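Long-range contact in glutathione S-transferase (Burkholderia glumae, PDB 4ISD), which binds glutathione and, as a member of the glutathione transferase family, probably conjugates it to electrophilic substrates: residues L148-V162 with V187-R201. Numbering follows the deposited sequence.
Sequences LSAADRLIDDERYGV and VPPKVLRYVERQWAR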
# COMPACT_ATOMS: atom_id res chain seq x y z
N LEU A 148 -13.44 13.72 5.28
CA LEU A 148 -13.52 14.91 6.12
C LEU A 148 -13.31 14.57 7.58
O LEU A 148 -12.65 15.31 8.31
CB LEU A 148 -14.85 15.62 5.92
CG LEU A 148 -14.97 16.95 6.64
CD1 LEU A 148 -13.96 17.92 6.07
CD2 LEU A 148 -16.37 17.49 6.47
N SER A 149 -13.84 13.44 8.01
CA SER A 149 -13.71 13.01 9.40
C SER A 149 -12.27 12.68 9.74
O SER A 149 -11.81 12.99 10.84
CB SER A 149 -14.59 11.79 9.67
OG SER A 149 -14.46 11.38 11.02
N ALA A 150 -11.55 12.05 8.81
CA ALA A 150 -10.14 11.78 9.01
C ALA A 150 -9.36 13.09 9.14
O ALA A 150 -8.52 13.24 10.02
CB ALA A 150 -9.58 10.94 7.88
N ALA A 151 -9.66 14.02 8.24
CA ALA A 151 -8.99 15.32 8.21
C ALA A 151 -9.21 16.08 9.52
O ALA A 151 -8.27 16.64 10.08
CB ALA A 151 -9.48 16.15 7.03
N ASP A 152 -10.44 16.06 10.01
CA ASP A 152 -10.78 16.78 11.23
C ASP A 152 -10.07 16.15 12.44
O ASP A 152 -9.67 16.86 13.36
CB ASP A 152 -12.30 16.81 11.43
CG ASP A 152 -12.72 17.73 12.57
OD1 ASP A 152 -12.84 17.25 13.72
OD2 ASP A 152 -12.95 18.93 12.32
N ARG A 153 -9.91 14.84 12.41
CA ARG A 153 -9.29 14.12 13.54
C ARG A 153 -7.75 14.21 13.58
O ARG A 153 -7.17 14.23 14.66
CB ARG A 153 -9.75 12.65 13.57
N LEU A 154 -7.11 14.27 12.41
CA LEU A 154 -5.65 14.13 12.31
C LEU A 154 -4.92 15.45 12.15
O LEU A 154 -3.73 15.55 12.46
CB LEU A 154 -5.28 13.25 11.12
CG LEU A 154 -5.79 11.82 11.04
CD1 LEU A 154 -5.32 11.20 9.73
CD2 LEU A 154 -5.30 11.00 12.23
N ILE A 155 -5.61 16.46 11.62
CA ILE A 155 -4.99 17.77 11.42
C ILE A 155 -5.25 18.72 12.59
O ILE A 155 -6.39 18.91 13.01
CB ILE A 155 -5.50 18.42 10.14
CG1 ILE A 155 -5.19 17.52 8.95
CG2 ILE A 155 -4.89 19.81 9.97
CD1 ILE A 155 -5.98 17.85 7.70
N ASP A 156 -4.18 19.30 13.12
CA ASP A 156 -4.30 20.30 14.18
C ASP A 156 -3.38 21.49 13.88
O ASP A 156 -2.28 21.30 13.38
CB ASP A 156 -3.98 19.70 15.55
CG ASP A 156 -4.65 20.45 16.69
OD1 ASP A 156 -5.85 20.78 16.58
OD2 ASP A 156 -3.97 20.73 17.71
N ASP A 157 -3.82 22.70 14.18
CA ASP A 157 -2.98 23.87 13.91
C ASP A 157 -1.65 23.84 14.68
O ASP A 157 -0.64 24.37 14.20
CB ASP A 157 -3.74 25.19 14.08
CG ASP A 157 -4.60 25.53 12.86
OD1 ASP A 157 -4.18 25.17 11.74
OD2 ASP A 157 -5.69 26.13 12.99
N GLU A 158 -1.61 23.16 15.82
CA GLU A 158 -0.37 23.02 16.59
C GLU A 158 0.64 22.02 16.01
O GLU A 158 1.77 21.95 16.50
CB GLU A 158 -0.66 22.62 18.04
CG GLU A 158 -1.62 23.53 18.79
CD GLU A 158 -1.72 23.15 20.26
OE1 GLU A 158 -0.90 22.32 20.71
OE2 GLU A 158 -2.61 23.69 20.95
N ARG A 159 0.25 21.25 15.00
CA ARG A 159 1.18 20.28 14.41
C ARG A 159 1.37 20.54 12.91
O ARG A 159 0.39 20.69 12.18
CB ARG A 159 0.69 18.83 14.61
CG ARG A 159 0.66 18.34 16.06
CD ARG A 159 0.34 16.85 16.16
NE ARG A 159 -0.86 16.45 15.42
CZ ARG A 159 -2.11 16.66 15.84
NH1 ARG A 159 -2.34 17.28 17.01
NH2 ARG A 159 -3.14 16.26 15.09
N TYR A 160 2.61 20.57 12.46
CA TYR A 160 2.87 20.89 11.06
C TYR A 160 2.35 19.81 10.13
O TYR A 160 1.65 20.10 9.15
CB TYR A 160 4.36 21.13 10.83
CG TYR A 160 4.71 21.32 9.37
CD1 TYR A 160 4.62 22.57 8.77
CD2 TYR A 160 5.10 20.24 8.60
CE1 TYR A 160 4.93 22.74 7.43
CE2 TYR A 160 5.40 20.40 7.27
CZ TYR A 160 5.32 21.65 6.69
OH TYR A 160 5.63 21.80 5.37
N GLY A 161 2.72 18.56 10.42
CA GLY A 161 2.17 17.40 9.72
C GLY A 161 1.14 16.75 10.62
O GLY A 161 0.95 17.18 11.76
N VAL A 162 0.47 15.72 10.11
CA VAL A 162 -0.51 14.98 10.92
C VAL A 162 0.14 14.32 12.14
O VAL A 162 -0.51 14.10 13.17
CB VAL A 162 -1.28 13.89 10.08
CG1 VAL A 162 -2.24 14.52 9.07
CG2 VAL A 162 -0.32 12.94 9.39
N VAL A 187 -15.86 22.65 5.01
CA VAL A 187 -14.50 22.26 5.38
C VAL A 187 -13.89 23.19 6.44
O VAL A 187 -13.79 24.39 6.22
CB VAL A 187 -13.57 22.30 4.17
CG1 VAL A 187 -12.27 21.61 4.51
CG2 VAL A 187 -14.23 21.68 2.94
N PRO A 188 -13.48 22.62 7.59
CA PRO A 188 -12.77 23.37 8.63
C PRO A 188 -11.49 24.01 8.10
O PRO A 188 -10.63 23.30 7.57
CB PRO A 188 -12.41 22.28 9.65
CG PRO A 188 -13.50 21.28 9.50
CD PRO A 188 -13.81 21.26 8.02
N PRO A 189 -11.36 25.34 8.24
CA PRO A 189 -10.21 26.08 7.71
C PRO A 189 -8.87 25.49 8.15
O PRO A 189 -7.91 25.58 7.38
CB PRO A 189 -10.41 27.51 8.24
CG PRO A 189 -11.47 27.41 9.29
CD PRO A 189 -12.32 26.23 8.92
N LYS A 190 -8.82 24.88 9.33
CA LYS A 190 -7.60 24.19 9.77
C LYS A 190 -7.10 23.14 8.78
O LYS A 190 -5.90 22.86 8.75
CB LYS A 190 -7.77 23.54 11.14
CG LYS A 190 -8.49 22.20 11.11
CD LYS A 190 -8.44 21.54 12.48
CE LYS A 190 -9.22 20.25 12.54
NZ LYS A 190 -8.80 19.46 13.74
N VAL A 191 -7.99 22.56 7.97
CA VAL A 191 -7.50 21.63 6.96
C VAL A 191 -7.11 22.34 5.67
O VAL A 191 -6.20 21.90 4.97
CB VAL A 191 -8.45 20.41 6.70
CG1 VAL A 191 -9.54 20.32 7.76
CG2 VAL A 191 -9.02 20.44 5.29
N LEU A 192 -7.78 23.45 5.38
CA LEU A 192 -7.36 24.32 4.29
C LEU A 192 -5.92 24.77 4.52
O LEU A 192 -5.11 24.79 3.59
CB LEU A 192 -8.27 25.55 4.20
CG LEU A 192 -9.71 25.25 3.78
CD1 LEU A 192 -10.50 26.55 3.67
CD2 LEU A 192 -9.77 24.43 2.47
N ARG A 193 -5.61 25.13 5.76
CA ARG A 193 -4.27 25.61 6.11
C ARG A 193 -3.23 24.51 5.93
O ARG A 193 -2.19 24.72 5.30
CB ARG A 193 -4.25 26.15 7.54
CG ARG A 193 -4.89 27.54 7.67
CD ARG A 193 -4.68 28.14 9.05
NE ARG A 193 -5.62 27.61 10.04
CZ ARG A 193 -6.84 28.11 10.24
NH1 ARG A 193 -7.28 29.12 9.51
NH2 ARG A 193 -7.63 27.59 11.18
N TYR A 194 -3.53 23.33 6.46
CA TYR A 194 -2.72 22.14 6.28
C TYR A 194 -2.39 21.91 4.80
O TYR A 194 -1.21 21.80 4.43
CB TYR A 194 -3.45 20.94 6.87
CG TYR A 194 -2.79 19.62 6.61
CD1 TYR A 194 -1.81 19.14 7.46
CD2 TYR A 194 -3.15 18.84 5.52
CE1 TYR A 194 -1.20 17.92 7.23
CE2 TYR A 194 -2.55 17.62 5.28
CZ TYR A 194 -1.57 17.16 6.14
OH TYR A 194 -0.97 15.95 5.91
N VAL A 195 -3.42 21.85 3.96
CA VAL A 195 -3.20 21.66 2.54
C VAL A 195 -2.26 22.74 1.98
O VAL A 195 -1.36 22.45 1.19
CB VAL A 195 -4.53 21.70 1.78
CG1 VAL A 195 -4.29 21.61 0.28
CG2 VAL A 195 -5.45 20.58 2.27
N GLU A 196 -2.47 23.98 2.41
CA GLU A 196 -1.69 25.10 1.91
C GLU A 196 -0.23 24.96 2.34
O GLU A 196 0.69 25.08 1.53
CB GLU A 196 -2.28 26.42 2.41
CG GLU A 196 -1.69 27.67 1.72
CD GLU A 196 -2.23 28.97 2.29
OE1 GLU A 196 -3.26 28.95 2.99
OE2 GLU A 196 -1.60 30.02 2.03
N ARG A 197 -0.06 24.70 3.63
CA ARG A 197 1.23 24.41 4.27
C ARG A 197 2.01 23.37 3.46
O ARG A 197 3.16 23.60 3.06
CB ARG A 197 0.89 23.81 5.63
CG ARG A 197 1.78 24.13 6.79
CD ARG A 197 1.27 23.35 8.02
NE ARG A 197 -0.10 23.72 8.39
CZ ARG A 197 -0.88 23.02 9.21
NH1 ARG A 197 -0.46 21.88 9.74
NH2 ARG A 197 -2.11 23.46 9.49
N GLN A 198 1.36 22.22 3.23
CA GLN A 198 1.96 21.08 2.55
C GLN A 198 2.30 21.33 1.07
O GLN A 198 3.31 20.83 0.59
CB GLN A 198 1.07 19.84 2.69
CG GLN A 198 0.90 19.33 4.12
CD GLN A 198 2.23 19.08 4.82
OE1 GLN A 198 3.21 18.71 4.18
NE2 GLN A 198 2.27 19.30 6.14
N TRP A 199 1.47 22.08 0.36
CA TRP A 199 1.78 22.49 -1.02
C TRP A 199 2.94 23.50 -1.13
O TRP A 199 3.47 23.71 -2.22
CB TRP A 199 0.55 23.08 -1.72
CG TRP A 199 -0.29 22.04 -2.38
CD1 TRP A 199 -1.37 21.39 -1.85
CD2 TRP A 199 -0.10 21.52 -3.70
NE1 TRP A 199 -1.87 20.49 -2.77
CE2 TRP A 199 -1.11 20.56 -3.91
CE3 TRP A 199 0.81 21.77 -4.73
CZ2 TRP A 199 -1.23 19.86 -5.11
CZ3 TRP A 199 0.70 21.08 -5.90
CH2 TRP A 199 -0.31 20.13 -6.09
N ALA A 200 3.32 24.11 -0.01
CA ALA A 200 4.35 25.15 0.01
C ALA A 200 5.77 24.65 0.26
O ALA A 200 6.72 25.43 0.24
CB ALA A 200 3.98 26.26 1.03
N ARG A 201 5.93 23.35 0.52
CA ARG A 201 7.26 22.78 0.71
C ARG A 201 8.09 22.96 -0.56
O ARG A 201 7.57 22.82 -1.66
CB ARG A 201 7.16 21.30 1.12
CG ARG A 201 6.48 21.10 2.48
CD ARG A 201 6.60 19.70 3.01
NE ARG A 201 7.99 19.30 3.19
CZ ARG A 201 8.66 19.43 4.33
NH1 ARG A 201 8.08 19.95 5.40
NH2 ARG A 201 9.92 19.03 4.39
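Lys-190 reaches from helix 189-199 to Asp-152 and Ile-155, showing how one ammonium can tie a helix end to its neighbour. NZ donates to Asp-152 O (2.8 Å), in the last turn of helix 139-154, and to Ile-155 O (2.6 Å) just past it, approaching the second almost head-on. With CG lodged between backbone N and carbonyl carbon (chi1 80°), the extended chain rises straight to both oxygens; the carboxylates of Asp-152 and Asp-156 lie nearby, though beyond salt-bridge distance, and would probably favour its positive charge.

Apolar contacts fill the angle between the helices, whose axes cross at 83°. Ile-155, the first residue to leave helical geometry, lays CG1 over one face of the Tyr-194 ring in a CH-pi contact, 4.1 Å from its centroid, while CD1 reaches Val-191. Gln-198 CG covers the opposite face, so the ring is sandwiched. Farther back along the helix, Leu-148 CD1 rests on Pro-188 CD.

Charge pairing holds the turn Asp-156 to Arg-159. Asp-157 OD2 offers its syn lone pair to Arg-193 NH2 (3.0 Å), its carboxylate turned 47° from the guanidinium plane, and OD1 pairs more loosely with Arg-197 NH2 (3.5 Å). Arg-197, bent at chi3, also sends NH1 to Tyr-160 O (2.8 Å), from above the carbonyl plane, and its CG and CD run alongside the Tyr-160 ring. Arg-201 NH1 donates to Tyr-160 OH at 3.1 Å; the NH2 of the same guanidinium forms a salt bridge with Glu-30.

Within the all-helical C-terminal domain of the transferase fold, helix 168-177 packs behind this junction through Leu-177 on Ile-155; the carboxylate oxygen OD1 of its Asp-170 is hydrogen-bonded to both Tyr-194 OH and Val-162 N, and Leu-107 of helix 98-113 meets Val-162.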